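Local coordinates for immune protein (Enterobacter cloacae, PDB 6D7Y) that probably acts as an immunity protein that neutralises the toxic C-terminal tip of a CdiA contact-dependent growth inhibition toxin by binding to it, at residues Glu3-Ile8 against Gly133-Ala138; Ile8-Asn13 against Phe128-Gly133; Val12-Leu17 against Gly92-Gly97; Asp29-Phe34 against Val67-Phe72; Leu78-Val83 against Leu98-Asn103. All blocks are in the same frame, centred on the assembly; numbering follows the deposited sequence.

Interaction 1: Glu3-Ile8 against Gly133-Ala138; sequences ELFEVI and GGLEPA
Two antiparallel neighbours of the central sheet, the N-terminal strand through Glu3-Ile8 and the end of strand 130-135, meet here, and the second segment then curls back toward the Glu6 side chain. Glu6 and Gly134 form a hydrogen-bonded pair: Glu6 N gives to Gly134 O at 2.9 Å and Gly134 N returns the bond to Glu6 O at 3.0 Å. Two residues further on, Glu136 N reaches Leu4 O at 2.9 Å, just past the strand's end at Leu135 and before the cis peptide that precedes Pro137. That departure brings Ala138 back to Glu6, whose chain runs straight beyond CG. Glu6 OE2 takes the Ala138 N-H on its anti lone pair, at 2.7 Å and 164°, so a buried carboxylate is paired with a backbone amide that has left the sheet. The methyl of Ala138 is small enough to sit against the Glu6 stem, with Ala138 CB 3.3 Å from Glu6 CG. At the other end Leu135 CG lies anti to its backbone N (chi1 177°), which carries Leu135 CD1 to 4.0 Å from Phe5 CE1 and across the Glu3 side chain, 3.8 Å from both Glu3 CB and Glu3 OE1. Gly133, with no side chain, suits a closely paired strand, its CA only 4.1 Å from Val7 CA. Phe5 and Val7 face helix 105-126, and strand 93-102 pairs with the other edge of the N-terminal strand.

Interaction 2: Ile8-Asn13 against Phe128-Gly133; sequences IFEGVN and FENFYG
Ile8-Glu10 and Asn130-Gly133 run antiparallel, their short axes 4.8 Å apart at 157°, with Ile8-Tyr132 and Glu10-Asn130 as hydrogen-bonded pairs and Phe9-Phe131 between them. Ile8 and Tyr132 point the same way, and Ile8 CB lies over one face of the ring, 4.2 Å from its centroid, a CH-pi contact that suits a branched aliphatic residue beside an aromatic one. Beyond it Glu10, extended with CG anti to its backbone N (chi1 -173°), brings OE1 to Asn130 ND2 at 3.1 Å; the acceptor lies in the amide plane of Asn130. The other end of that amide, Asn130 OD1, is bonded to Asn148, so the amide is held at both its polar atoms. Glu129 and Asn130 both face Glu10, a classic beta bulge at the beginning of strand 130-135. Within the bulge, Glu129 N bonds to Gly11 O at 3.1 Å, coming from above the carbonyl plane. Gly11 has a positive phi, a conformation easiest for a residue without a side chain. On the face bearing Phe9 and Phe131, Phe9 turns its edge to the face of Phe128 in a T-shaped stack, centroids 4.8 Å apart and planes at 71°. Phe9 and Phe131 also touch Met119 of helix 105-126.

Interaction 3: Val12-Leu17 against Gly92-Gly97; sequences VNTSRL and GGVDVG
Val94 and Val96 project from the same side of the start of strand 93-102 as two neighbouring bumps, and Val12, Thr14 and Leu17 fit around them. Leu17 straddles the pair with its forked end: Leu17 CD1 rests on Val96 CG2 at 3.8 Å, while Leu17 CD2 meets Val94 CG1 at 4.1 Å. Val12 lies beside that fork, Val12 CG2 being 3.9 Å from Val96 CG2, so Val96 CG2 is touched by both Val12 and Leu17. At the outer end Thr14 CG2 packs crosswise on Val94 CG2 at 3.7 Å; Thr14 CG2 lies anti to the carbonyl carbon, and it is the methyl of this exposed threonine, not its hydroxyl, that covers the valine. The loop of residues 12-16 joins strand 3-10 to helix 17-25, and an Asx turn shapes it: Asn13 OD1 accepts from Ser15 N at 2.8 Å. Asparagine suits this place because its short side chain can bend back to the amide two residues on. The backbones meet as well: Val12 N bonds to Val94 O at 2.8 Å, and one water links Val12 O, to which it donates, with Val94 N. Helix 50-58 covers Leu17 through Ile53, Phe56 and Leu57, and Leu20 of helix 17-25 touches both Val12 and Val96.

Interaction 4: Asp29-Phe34 against Val67-Phe72; sequences DRIFDF and VSMEGF
Arg30 and Glu70 are joined by a salt bridge across two antiparallel strands, on the sheet face they share with Phe32 and Ser68. From CB, the Arg30 chain sets out between the backbone N and the carbonyl carbon (chi1 47°). Arg30 CG then passes 4.0 Å from Glu70 CB, and Arg30 CD runs on 4.1 Å from Glu70 OE1. A bend at chi3 turns the guanidinium back, one face over Phe32 CD1, and Arg30 NH2 reaches Glu70 OE1 at 2.8 Å, its N-H pointing well off line (132° at the hydrogen). The carboxylate oxygen lies in the guanidinium plane, yet is itself met from above the carboxylate plane, and the two planes stand nearly perpendicular. Next along, Ser68 CB sits over one face of the Phe32 ring, 3.9 Å from its centroid; a small side chain lets the ring fold down across the neighbouring strand. The backbone forms a classic beta bulge, in which Asp29 N and Arg30 N both give to Glu70 O, at 2.8 and 3.2 Å. Gly71 takes the positive phi where strand 63-75 turns its corner. On the other face Ile31 CB meets Val67 CG2 at 3.7 Å, and Ile31 and Met69 pack against helix 17-25. Strand 78-90 flanks residues 67-72 on their far edge, and Lys79 from it forms a salt bridge with Asp29.

Interaction 5: Leu78-Val83 against Leu98-Asn103; sequences LKLPVV and LCFYMN
One face of the Phe100 ring is covered by Leu80, whose CD1 methyl stands over the ring centre, 3.9 Å from the centroid and 13° off the normal, a CH-pi contact. The other methyl of the same fork, Leu80 CD2, reaches the selenium of the selenomethionine Met102 at 4.2 Å, the two side chains crossing at about a right angle. Leucine suits this place because its two branches can serve two neighbours at once. The Phe100 ring carbon CG sits between the backbone N and the carbonyl carbon (chi1 55°), a rotation that brings the ring under Leu80 CD1. Val83 CG2 lies 4.1 Å from Phe100 CB, and these two residues run side by side, pointing the same way. Strands 78-90 and 93-102 make a beta hairpin, and the contact lies toward its open end, where the first strand turns a corner at Pro81. No backbone hydrogen bond joins the two segments; Val83 CA instead makes a CA-H...O contact with Cys99 O at 3.5 Å. Proline, with no amide hydrogen to offer, fits such a corner. After the corner, Val83 CG1 packs on Leu98 CB at 3.7 Å, so the two branches of this valine touch Leu98 and Phe100 in turn. Phe72 of strand 63-75 also meets Val83 and Leu98, while Phe115 of helix 105-126 packs on Leu80 and Val111 on Met102.

In the fold
All five contacts touch one antiparallel sheet, in which strand 3-10 lies between 93-102 and 130-135; four pair or pack its strands, and interaction 3 lays a loop against it. Interactions 1 and 2 are consecutive lengths of the same strand pair, centres about 13 Å apart, and share Ile8 and Gly133. Interaction 3 follows from the end of strand 3-10, its centre about 8 Å from that of interaction 2. Interactions 4 and 5, centres about 11 Å apart, meet through backbone bonds between strands 63-75 and 78-90. Interactions 3 and 5 use successive halves of strand 93-102, their centres about 22 Å apart. Interaction 1 encloses the other four along the chain, uniting the N-terminal strand with one formed over 120 residues later.

Interaction 1: Glu3-Ile8 against Gly133-Ala138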
# COMPACT_ATOMS: atom_id res chain seq x y z
N GLU B 3 -14.46 10.16 1.34
CA GLU B 3 -14.16 9.27 0.21
C GLU B 3 -13.01 8.37 0.54
O GLU B 3 -12.15 8.73 1.34
CB GLU B 3 -13.73 10.12 -0.98
CG GLU B 3 -14.75 11.10 -1.51
CD GLU B 3 -15.79 10.48 -2.43
OE1 GLU B 3 -15.84 9.23 -2.60
OE2 GLU B 3 -16.59 11.27 -3.01
N LEU B 4 -12.98 7.20 -0.10
CA LEU B 4 -11.91 6.26 0.08
C LEU B 4 -10.84 6.56 -0.98
O LEU B 4 -11.15 6.59 -2.20
CB LEU B 4 -12.40 4.83 -0.07
CG LEU B 4 -11.36 3.75 0.22
CD1 LEU B 4 -10.73 3.89 1.60
CD2 LEU B 4 -12.01 2.38 0.10
N PHE B 5 -9.61 6.77 -0.52
CA PHE B 5 -8.47 7.03 -1.41
C PHE B 5 -7.47 5.90 -1.30
O PHE B 5 -7.51 5.10 -0.37
CB PHE B 5 -7.80 8.36 -1.09
CG PHE B 5 -8.69 9.55 -1.33
CD1 PHE B 5 -8.75 10.15 -2.57
CD2 PHE B 5 -9.50 10.04 -0.33
CE1 PHE B 5 -9.60 11.22 -2.83
CE2 PHE B 5 -10.33 11.12 -0.57
CZ PHE B 5 -10.39 11.72 -1.81
N GLU B 6 -6.59 5.78 -2.29
CA GLU B 6 -5.60 4.75 -2.19
C GLU B 6 -4.33 5.07 -2.98
O GLU B 6 -4.36 5.87 -3.90
CB GLU B 6 -6.14 3.36 -2.58
CG GLU B 6 -6.26 3.09 -4.04
CD GLU B 6 -6.82 1.71 -4.41
OE1 GLU B 6 -6.74 0.72 -3.64
OE2 GLU B 6 -7.36 1.62 -5.53
N VAL B 7 -3.24 4.50 -2.52
CA VAL B 7 -1.95 4.59 -3.21
C VAL B 7 -1.53 3.15 -3.44
O VAL B 7 -1.78 2.27 -2.61
CB VAL B 7 -0.86 5.41 -2.49
CG1 VAL B 7 -1.31 6.86 -2.32
CG2 VAL B 7 -0.48 4.80 -1.15
N ILE B 8 -0.86 2.92 -4.58
CA ILE B 8 -0.47 1.59 -4.97
C ILE B 8 0.99 1.50 -5.43
O ILE B 8 1.45 2.37 -6.19
CB ILE B 8 -1.28 1.14 -6.23
CG1 ILE B 8 -2.80 1.21 -6.02
CG2 ILE B 8 -0.88 -0.27 -6.67
CD1 ILE B 8 -3.36 0.23 -5.07
N GLY B 133 -1.51 7.20 -7.12
CA GLY B 133 -2.50 7.43 -6.08
C GLY B 133 -3.70 8.17 -6.61
O GLY B 133 -3.59 9.01 -7.50
N GLY B 134 -4.86 7.87 -6.03
CA GLY B 134 -6.07 8.50 -6.49
C GLY B 134 -7.29 8.13 -5.68
O GLY B 134 -7.18 7.41 -4.66
N LEU B 135 -8.43 8.62 -6.15
CA LEU B 135 -9.72 8.25 -5.57
C LEU B 135 -9.82 6.76 -5.85
O LEU B 135 -9.38 6.28 -6.91
CB LEU B 135 -10.83 8.97 -6.30
CG LEU B 135 -12.25 8.64 -5.89
CD1 LEU B 135 -12.55 9.16 -4.48
CD2 LEU B 135 -13.17 9.30 -6.90
N GLU B 136 -10.36 5.99 -4.92
CA GLU B 136 -10.48 4.54 -5.14
C GLU B 136 -11.45 4.27 -6.32
O GLU B 136 -12.45 4.96 -6.44
CB GLU B 136 -10.83 3.85 -3.79
CG GLU B 136 -11.08 2.35 -3.83
CD GLU B 136 -12.54 1.92 -3.77
OE1 GLU B 136 -13.43 2.67 -3.25
OE2 GLU B 136 -12.80 0.76 -4.15
N PRO B 137 -11.10 3.40 -7.29
CA PRO B 137 -9.83 2.68 -7.36
C PRO B 137 -8.73 3.54 -8.03
O PRO B 137 -8.98 4.17 -9.05
CB PRO B 137 -10.16 1.48 -8.23
CG PRO B 137 -11.13 2.02 -9.21
CD PRO B 137 -11.91 3.11 -8.49
N ALA B 138 -7.54 3.53 -7.45
CA ALA B 138 -6.41 4.32 -7.94
C ALA B 138 -6.02 3.95 -9.35
O ALA B 138 -5.43 4.77 -10.05
CB ALA B 138 -5.23 4.22 -7.00

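Interaction 2: Ile8-Asn13 against Phe128-Gly133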
# COMPACT_ATOMS: atom_id res chain seq x y z
N ILE B 8 -0.86 2.92 -4.58
CA ILE B 8 -0.47 1.59 -4.97
C ILE B 8 0.99 1.50 -5.43
O ILE B 8 1.45 2.37 -6.19
CB ILE B 8 -1.28 1.14 -6.23
CG1 ILE B 8 -2.80 1.21 -6.02
CG2 ILE B 8 -0.88 -0.27 -6.67
CD1 ILE B 8 -3.36 0.23 -5.07
N PHE B 9 1.68 0.47 -4.94
CA PHE B 9 3.04 0.12 -5.42
C PHE B 9 2.71 -1.03 -6.38
O PHE B 9 2.35 -2.13 -5.94
CB PHE B 9 3.95 -0.40 -4.32
CG PHE B 9 4.25 0.58 -3.21
CD1 PHE B 9 3.45 0.63 -2.08
CD2 PHE B 9 5.38 1.39 -3.26
CE1 PHE B 9 3.76 1.50 -1.03
CE2 PHE B 9 5.69 2.26 -2.22
CZ PHE B 9 4.87 2.31 -1.10
N GLU B 10 2.80 -0.79 -7.69
CA GLU B 10 2.43 -1.80 -8.68
C GLU B 10 3.63 -2.57 -9.20
O GLU B 10 4.63 -1.95 -9.55
CB GLU B 10 1.75 -1.14 -9.87
CG GLU B 10 1.18 -2.13 -10.87
CD GLU B 10 0.62 -1.44 -12.09
OE1 GLU B 10 1.30 -0.56 -12.63
OE2 GLU B 10 -0.50 -1.81 -12.53
N GLY B 11 3.51 -3.89 -9.26
CA GLY B 11 4.60 -4.76 -9.76
C GLY B 11 5.84 -4.69 -8.89
O GLY B 11 6.91 -4.34 -9.35
N VAL B 12 5.68 -5.05 -7.63
CA VAL B 12 6.77 -5.01 -6.68
C VAL B 12 7.75 -6.16 -6.97
O VAL B 12 7.36 -7.22 -7.48
CB VAL B 12 6.23 -5.10 -5.23
CG1 VAL B 12 7.34 -5.07 -4.20
CG2 VAL B 12 5.24 -3.97 -4.98
N ASN B 13 9.03 -5.94 -6.67
CA ASN B 13 10.05 -6.98 -6.85
C ASN B 13 9.83 -8.00 -5.74
O ASN B 13 10.04 -7.70 -4.57
CB ASN B 13 11.45 -6.36 -6.77
CG ASN B 13 12.55 -7.39 -6.92
OD1 ASN B 13 12.44 -8.52 -6.44
ND2 ASN B 13 13.65 -6.98 -7.56
N PHE B 128 9.81 -1.28 -7.58
CA PHE B 128 8.43 -1.53 -8.02
C PHE B 128 8.27 -0.84 -9.38
O PHE B 128 8.87 0.21 -9.61
CB PHE B 128 7.40 -1.10 -6.97
CG PHE B 128 7.77 0.14 -6.20
CD1 PHE B 128 7.52 1.42 -6.72
CD2 PHE B 128 8.32 0.04 -4.92
CE1 PHE B 128 7.83 2.56 -5.98
CE2 PHE B 128 8.65 1.17 -4.19
CZ PHE B 128 8.40 2.43 -4.71
N GLU B 129 7.48 -1.44 -10.28
CA GLU B 129 7.32 -0.89 -11.66
C GLU B 129 6.67 0.50 -11.74
O GLU B 129 7.13 1.35 -12.49
CB GLU B 129 6.54 -1.87 -12.54
CG GLU B 129 7.24 -3.22 -12.72
CD GLU B 129 6.53 -4.15 -13.69
OE1 GLU B 129 7.01 -5.29 -13.87
OE2 GLU B 129 5.49 -3.75 -14.28
N ASN B 130 5.60 0.73 -10.98
CA ASN B 130 4.94 2.02 -10.98
C ASN B 130 4.36 2.27 -9.61
O ASN B 130 4.20 1.33 -8.83
CB ASN B 130 3.75 2.03 -11.94
CG ASN B 130 4.15 1.93 -13.38
OD1 ASN B 130 4.87 2.78 -13.90
ND2 ASN B 130 3.64 0.93 -14.06
N PHE B 131 4.11 3.54 -9.33
CA PHE B 131 3.45 3.95 -8.07
C PHE B 131 2.45 5.04 -8.46
O PHE B 131 2.72 5.86 -9.35
CB PHE B 131 4.44 4.35 -6.98
CG PHE B 131 5.40 5.44 -7.34
CD1 PHE B 131 6.56 5.17 -8.08
CD2 PHE B 131 5.22 6.74 -6.89
CE1 PHE B 131 7.46 6.17 -8.38
CE2 PHE B 131 6.12 7.75 -7.20
CZ PHE B 131 7.24 7.46 -7.95
N TYR B 132 1.28 5.06 -7.84
CA TYR B 132 0.26 6.04 -8.20
C TYR B 132 -0.72 6.13 -7.09
O TYR B 132 -0.73 5.27 -6.22
CB TYR B 132 -0.43 5.72 -9.55
CG TYR B 132 -0.89 4.29 -9.75
CD1 TYR B 132 -2.14 3.87 -9.32
CD2 TYR B 132 -0.08 3.36 -10.39
CE1 TYR B 132 -2.57 2.57 -9.52
CE2 TYR B 132 -0.50 2.05 -10.60
CZ TYR B 132 -1.75 1.66 -10.15
OH TYR B 132 -2.19 0.37 -10.33
N GLY B 133 -1.51 7.20 -7.12
CA GLY B 133 -2.50 7.43 -6.08
C GLY B 133 -3.70 8.17 -6.61
O GLY B 133 -3.59 9.01 -7.50

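Interaction 3: Val12-Leu17 against Gly92-Gly97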
# COMPACT_ATOMS: atom_id res chain seq x y z
N VAL B 12 5.68 -5.05 -7.63
CA VAL B 12 6.77 -5.01 -6.68
C VAL B 12 7.75 -6.16 -6.97
O VAL B 12 7.36 -7.22 -7.48
CB VAL B 12 6.23 -5.10 -5.23
CG1 VAL B 12 7.34 -5.07 -4.20
CG2 VAL B 12 5.24 -3.97 -4.98
N ASN B 13 9.03 -5.94 -6.67
CA ASN B 13 10.05 -6.98 -6.85
C ASN B 13 9.83 -8.00 -5.74
O ASN B 13 10.04 -7.70 -4.57
CB ASN B 13 11.45 -6.36 -6.77
CG ASN B 13 12.55 -7.39 -6.92
OD1 ASN B 13 12.44 -8.52 -6.44
ND2 ASN B 13 13.65 -6.98 -7.56
N THR B 14 9.40 -9.21 -6.10
CA THR B 14 9.05 -10.23 -5.08
C THR B 14 10.18 -10.61 -4.13
O THR B 14 9.90 -11.09 -3.04
CB THR B 14 8.42 -11.51 -5.69
OG1 THR B 14 9.37 -12.20 -6.51
CG2 THR B 14 7.16 -11.15 -6.50
N SER B 15 11.43 -10.38 -4.54
CA SER B 15 12.59 -10.63 -3.66
C SER B 15 12.74 -9.53 -2.60
O SER B 15 13.43 -9.74 -1.60
CB SER B 15 13.90 -10.72 -4.47
OG SER B 15 13.90 -11.83 -5.34
N ARG B 16 12.12 -8.37 -2.83
CA ARG B 16 12.20 -7.21 -1.93
C ARG B 16 10.90 -6.99 -1.15
O ARG B 16 10.84 -6.10 -0.30
CB ARG B 16 12.46 -5.93 -2.73
CG ARG B 16 13.63 -5.97 -3.71
CD ARG B 16 15.01 -5.94 -3.08
NE ARG B 16 15.32 -4.64 -2.47
CZ ARG B 16 15.37 -4.38 -1.16
NH1 ARG B 16 15.67 -3.15 -0.75
NH2 ARG B 16 15.15 -5.32 -0.24
N LEU B 17 9.86 -7.77 -1.47
CA LEU B 17 8.54 -7.65 -0.82
C LEU B 17 8.57 -7.57 0.71
O LEU B 17 8.03 -6.64 1.29
CB LEU B 17 7.64 -8.79 -1.28
CG LEU B 17 6.22 -8.86 -0.72
CD1 LEU B 17 5.49 -7.53 -0.91
CD2 LEU B 17 5.48 -10.01 -1.38
N GLY B 92 0.12 -11.33 -13.38
CA GLY B 92 1.12 -10.32 -13.74
C GLY B 92 2.17 -9.95 -12.69
O GLY B 92 3.13 -9.26 -13.02
N GLY B 93 1.98 -10.37 -11.44
CA GLY B 93 2.95 -10.05 -10.39
C GLY B 93 2.34 -9.78 -9.02
O GLY B 93 1.33 -10.40 -8.66
N VAL B 94 2.93 -8.84 -8.28
CA VAL B 94 2.50 -8.48 -6.93
C VAL B 94 2.35 -6.96 -6.75
O VAL B 94 3.19 -6.18 -7.19
CB VAL B 94 3.51 -9.01 -5.89
CG1 VAL B 94 3.13 -8.57 -4.47
CG2 VAL B 94 3.60 -10.53 -5.96
N ASP B 95 1.26 -6.56 -6.08
CA ASP B 95 1.01 -5.15 -5.78
C ASP B 95 0.84 -5.01 -4.26
O ASP B 95 0.40 -5.95 -3.59
CB ASP B 95 -0.31 -4.65 -6.39
CG ASP B 95 -0.28 -4.49 -7.88
OD1 ASP B 95 0.70 -4.83 -8.58
OD2 ASP B 95 -1.31 -4.00 -8.38
N VAL B 96 1.20 -3.84 -3.74
CA VAL B 96 1.04 -3.50 -2.34
C VAL B 96 0.22 -2.21 -2.37
O VAL B 96 0.61 -1.25 -3.01
CB VAL B 96 2.39 -3.30 -1.64
CG1 VAL B 96 2.19 -2.80 -0.22
CG2 VAL B 96 3.20 -4.60 -1.67
N GLY B 97 -0.93 -2.18 -1.70
CA GLY B 97 -1.74 -1.00 -1.72
C GLY B 97 -2.14 -0.57 -0.35
O GLY B 97 -2.21 -1.40 0.55
O HOH W 1 5.42 -8.39 -9.38

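Interaction 4: Asp29-Phe34 against Val67-Phe72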
# COMPACT_ATOMS: atom_id res chain seq x y z
N ASP B 29 2.03 2.83 14.00
CA ASP B 29 2.06 2.56 15.44
C ASP B 29 1.82 1.08 15.70
O ASP B 29 2.48 0.49 16.54
CB ASP B 29 1.04 3.40 16.19
CG ASP B 29 1.40 4.88 16.21
OD1 ASP B 29 2.51 5.24 15.80
OD2 ASP B 29 0.55 5.68 16.66
N ARG B 30 0.86 0.49 14.99
CA ARG B 30 0.56 -0.93 15.16
C ARG B 30 -0.23 -1.50 14.00
O ARG B 30 -0.80 -0.76 13.22
CB ARG B 30 -0.18 -1.17 16.49
CG ARG B 30 -1.33 -0.22 16.77
CD ARG B 30 -1.95 -0.52 18.14
NE ARG B 30 -2.65 -1.81 18.11
CZ ARG B 30 -3.93 -1.99 17.79
NH1 ARG B 30 -4.45 -3.22 17.78
NH2 ARG B 30 -4.72 -0.96 17.46
N ILE B 31 -0.21 -2.83 13.90
CA ILE B 31 -0.96 -3.54 12.86
C ILE B 31 -1.76 -4.64 13.48
O ILE B 31 -1.35 -5.25 14.47
CB ILE B 31 -0.09 -4.10 11.71
CG1 ILE B 31 0.81 -5.25 12.17
CG2 ILE B 31 0.72 -2.99 11.07
CD1 ILE B 31 1.60 -5.85 11.02
N PHE B 32 -2.90 -4.90 12.86
CA PHE B 32 -3.85 -5.89 13.35
C PHE B 32 -4.82 -6.24 12.24
O PHE B 32 -4.72 -5.73 11.12
CB PHE B 32 -4.60 -5.31 14.55
CG PHE B 32 -5.26 -4.00 14.26
CD1 PHE B 32 -4.54 -2.82 14.38
CD2 PHE B 32 -6.58 -3.93 13.85
CE1 PHE B 32 -5.12 -1.60 14.10
CE2 PHE B 32 -7.18 -2.71 13.57
CZ PHE B 32 -6.44 -1.54 13.69
N ASP B 33 -5.77 -7.10 12.58
CA ASP B 33 -6.79 -7.57 11.65
C ASP B 33 -6.20 -8.19 10.37
O ASP B 33 -6.51 -7.79 9.26
CB ASP B 33 -7.77 -6.44 11.30
CG ASP B 33 -9.00 -6.94 10.54
OD1 ASP B 33 -9.40 -8.11 10.73
OD2 ASP B 33 -9.57 -6.16 9.77
N PHE B 34 -5.32 -9.17 10.56
CA PHE B 34 -4.72 -9.90 9.46
C PHE B 34 -5.84 -10.70 8.80
O PHE B 34 -6.57 -11.43 9.48
CB PHE B 34 -3.61 -10.82 9.96
CG PHE B 34 -3.06 -11.73 8.91
CD1 PHE B 34 -2.20 -11.25 7.94
CD2 PHE B 34 -3.37 -13.09 8.91
CE1 PHE B 34 -1.68 -12.10 6.97
CE2 PHE B 34 -2.85 -13.94 7.94
CZ PHE B 34 -2.00 -13.44 6.97
N VAL B 67 -4.21 -6.22 6.06
CA VAL B 67 -3.99 -5.94 7.45
C VAL B 67 -4.34 -4.49 7.71
O VAL B 67 -4.12 -3.64 6.85
CB VAL B 67 -2.52 -6.26 7.84
CG1 VAL B 67 -1.53 -5.49 7.01
CG2 VAL B 67 -2.26 -5.99 9.31
N SER B 68 -4.94 -4.22 8.86
CA SER B 68 -5.25 -2.86 9.24
C SER B 68 -4.04 -2.32 9.97
O SER B 68 -3.40 -3.02 10.76
CB SER B 68 -6.51 -2.78 10.11
OG SER B 68 -7.65 -3.15 9.36
N MSE B 69 -3.74 -1.06 9.71
CA MSE B 69 -2.60 -0.40 10.30
C MSE B 69 -3.14 0.81 10.98
O MSE B 69 -4.05 1.45 10.46
CB MSE B 69 -1.67 -0.07 9.11
CG MSE B 69 -0.41 0.69 9.50
SE MSE B 69 0.98 0.68 8.07
CE MSE B 69 1.25 -1.28 8.04
N GLU B 70 -2.66 1.09 12.19
CA GLU B 70 -3.05 2.29 12.92
C GLU B 70 -1.86 3.21 13.10
O GLU B 70 -0.74 2.74 13.38
CB GLU B 70 -3.61 1.91 14.30
CG GLU B 70 -3.91 3.12 15.17
CD GLU B 70 -4.43 2.75 16.53
OE1 GLU B 70 -5.04 1.66 16.67
OE2 GLU B 70 -4.24 3.55 17.46
N GLY B 71 -2.12 4.51 12.98
CA GLY B 71 -1.11 5.54 13.17
C GLY B 71 -0.01 5.50 12.13
O GLY B 71 1.16 5.41 12.48
N PHE B 72 -0.38 5.56 10.86
CA PHE B 72 0.59 5.52 9.78
C PHE B 72 1.07 6.92 9.44
O PHE B 72 0.27 7.75 9.04
CB PHE B 72 -0.02 4.89 8.52
CG PHE B 72 0.94 4.78 7.38
CD1 PHE B 72 1.85 3.73 7.33
CD2 PHE B 72 0.98 5.76 6.39
CE1 PHE B 72 2.76 3.64 6.29
CE2 PHE B 72 1.89 5.66 5.35
CZ PHE B 72 2.78 4.61 5.30

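Interaction 5: Leu78-Val83 against Leu98-Asn103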
# COMPACT_ATOMS: atom_id res chain seq x y z
N LEU B 78 2.62 14.32 9.06
CA LEU B 78 1.18 14.03 8.86
C LEU B 78 0.97 12.51 9.03
O LEU B 78 1.76 11.70 8.53
CB LEU B 78 0.62 14.59 7.54
CG LEU B 78 1.00 14.17 6.13
CD1 LEU B 78 0.52 12.76 5.81
CD2 LEU B 78 0.34 15.14 5.15
N LYS B 79 -0.08 12.16 9.77
CA LYS B 79 -0.35 10.78 10.14
C LYS B 79 -1.83 10.41 9.92
O LYS B 79 -2.73 11.15 10.33
CB LYS B 79 0.03 10.63 11.62
CG LYS B 79 0.34 9.23 12.13
CD LYS B 79 0.88 9.33 13.55
CE LYS B 79 1.48 8.03 14.06
NZ LYS B 79 2.08 8.17 15.41
N LEU B 80 -2.06 9.27 9.28
CA LEU B 80 -3.42 8.80 8.99
C LEU B 80 -3.87 7.90 10.15
O LEU B 80 -3.12 6.99 10.53
CB LEU B 80 -3.42 8.01 7.69
CG LEU B 80 -2.74 8.72 6.51
CD1 LEU B 80 -2.72 7.83 5.28
CD2 LEU B 80 -3.42 10.05 6.21
N PRO B 81 -5.08 8.13 10.71
CA PRO B 81 -5.56 7.27 11.82
C PRO B 81 -5.65 5.77 11.50
O PRO B 81 -5.16 4.97 12.31
CB PRO B 81 -6.95 7.83 12.13
CG PRO B 81 -6.91 9.25 11.65
CD PRO B 81 -5.99 9.27 10.46
N VAL B 82 -6.26 5.38 10.36
CA VAL B 82 -6.38 3.95 10.01
C VAL B 82 -6.20 3.69 8.51
O VAL B 82 -6.88 4.30 7.69
CB VAL B 82 -7.74 3.34 10.43
CG1 VAL B 82 -7.73 1.83 10.19
CG2 VAL B 82 -8.06 3.64 11.89
N VAL B 83 -5.35 2.73 8.16
CA VAL B 83 -5.09 2.37 6.77
C VAL B 83 -5.26 0.86 6.58
O VAL B 83 -4.91 0.06 7.49
CB VAL B 83 -3.65 2.76 6.39
CG1 VAL B 83 -3.28 2.28 4.99
CG2 VAL B 83 -3.46 4.25 6.55
N LEU B 98 -2.35 0.73 -0.20
CA LEU B 98 -2.80 1.35 1.06
C LEU B 98 -4.08 2.12 0.80
O LEU B 98 -4.07 3.06 0.00
CB LEU B 98 -1.74 2.31 1.63
CG LEU B 98 -0.48 1.70 2.25
CD1 LEU B 98 0.42 1.04 1.22
CD2 LEU B 98 0.31 2.80 2.96
N CYS B 99 -5.16 1.78 1.52
CA CYS B 99 -6.46 2.44 1.32
C CYS B 99 -6.81 3.14 2.62
O CYS B 99 -6.62 2.55 3.68
CB CYS B 99 -7.56 1.42 1.01
SG CYS B 99 -7.21 0.38 -0.42
N PHE B 100 -7.32 4.37 2.51
CA PHE B 100 -7.69 5.21 3.67
C PHE B 100 -8.74 6.25 3.30
O PHE B 100 -8.78 6.74 2.17
CB PHE B 100 -6.44 5.92 4.20
CG PHE B 100 -5.71 6.73 3.16
CD1 PHE B 100 -4.76 6.13 2.36
CD2 PHE B 100 -5.97 8.08 2.99
CE1 PHE B 100 -4.09 6.86 1.39
CE2 PHE B 100 -5.31 8.82 2.04
CZ PHE B 100 -4.37 8.22 1.22
N TYR B 101 -9.63 6.58 4.24
CA TYR B 101 -10.62 7.61 3.95
C TYR B 101 -10.06 9.00 4.25
O TYR B 101 -9.15 9.15 5.07
CB TYR B 101 -11.92 7.40 4.80
CG TYR B 101 -12.74 6.23 4.36
CD1 TYR B 101 -12.51 4.95 4.87
CD2 TYR B 101 -13.77 6.37 3.44
CE1 TYR B 101 -13.27 3.86 4.47
CE2 TYR B 101 -14.54 5.30 3.03
CZ TYR B 101 -14.28 4.04 3.53
OH TYR B 101 -15.05 2.97 3.13
N MSE B 102 -10.61 10.01 3.57
CA MSE B 102 -10.29 11.42 3.84
C MSE B 102 -11.61 12.13 3.79
O MSE B 102 -12.49 11.74 3.02
CB MSE B 102 -9.29 12.07 2.89
CG MSE B 102 -7.93 11.39 2.88
SE MSE B 102 -6.92 11.64 4.57
CE MSE B 102 -6.82 13.61 4.59
N ASN B 103 -11.78 13.17 4.60
CA ASN B 103 -13.06 13.92 4.65
C ASN B 103 -13.33 14.82 3.45
O ASN B 103 -14.49 15.18 3.21
CB ASN B 103 -13.17 14.73 5.95
CG ASN B 103 -13.41 13.87 7.18
OD1 ASN B 103 -13.87 12.73 7.07
ND2 ASN B 103 -13.13 14.41 8.36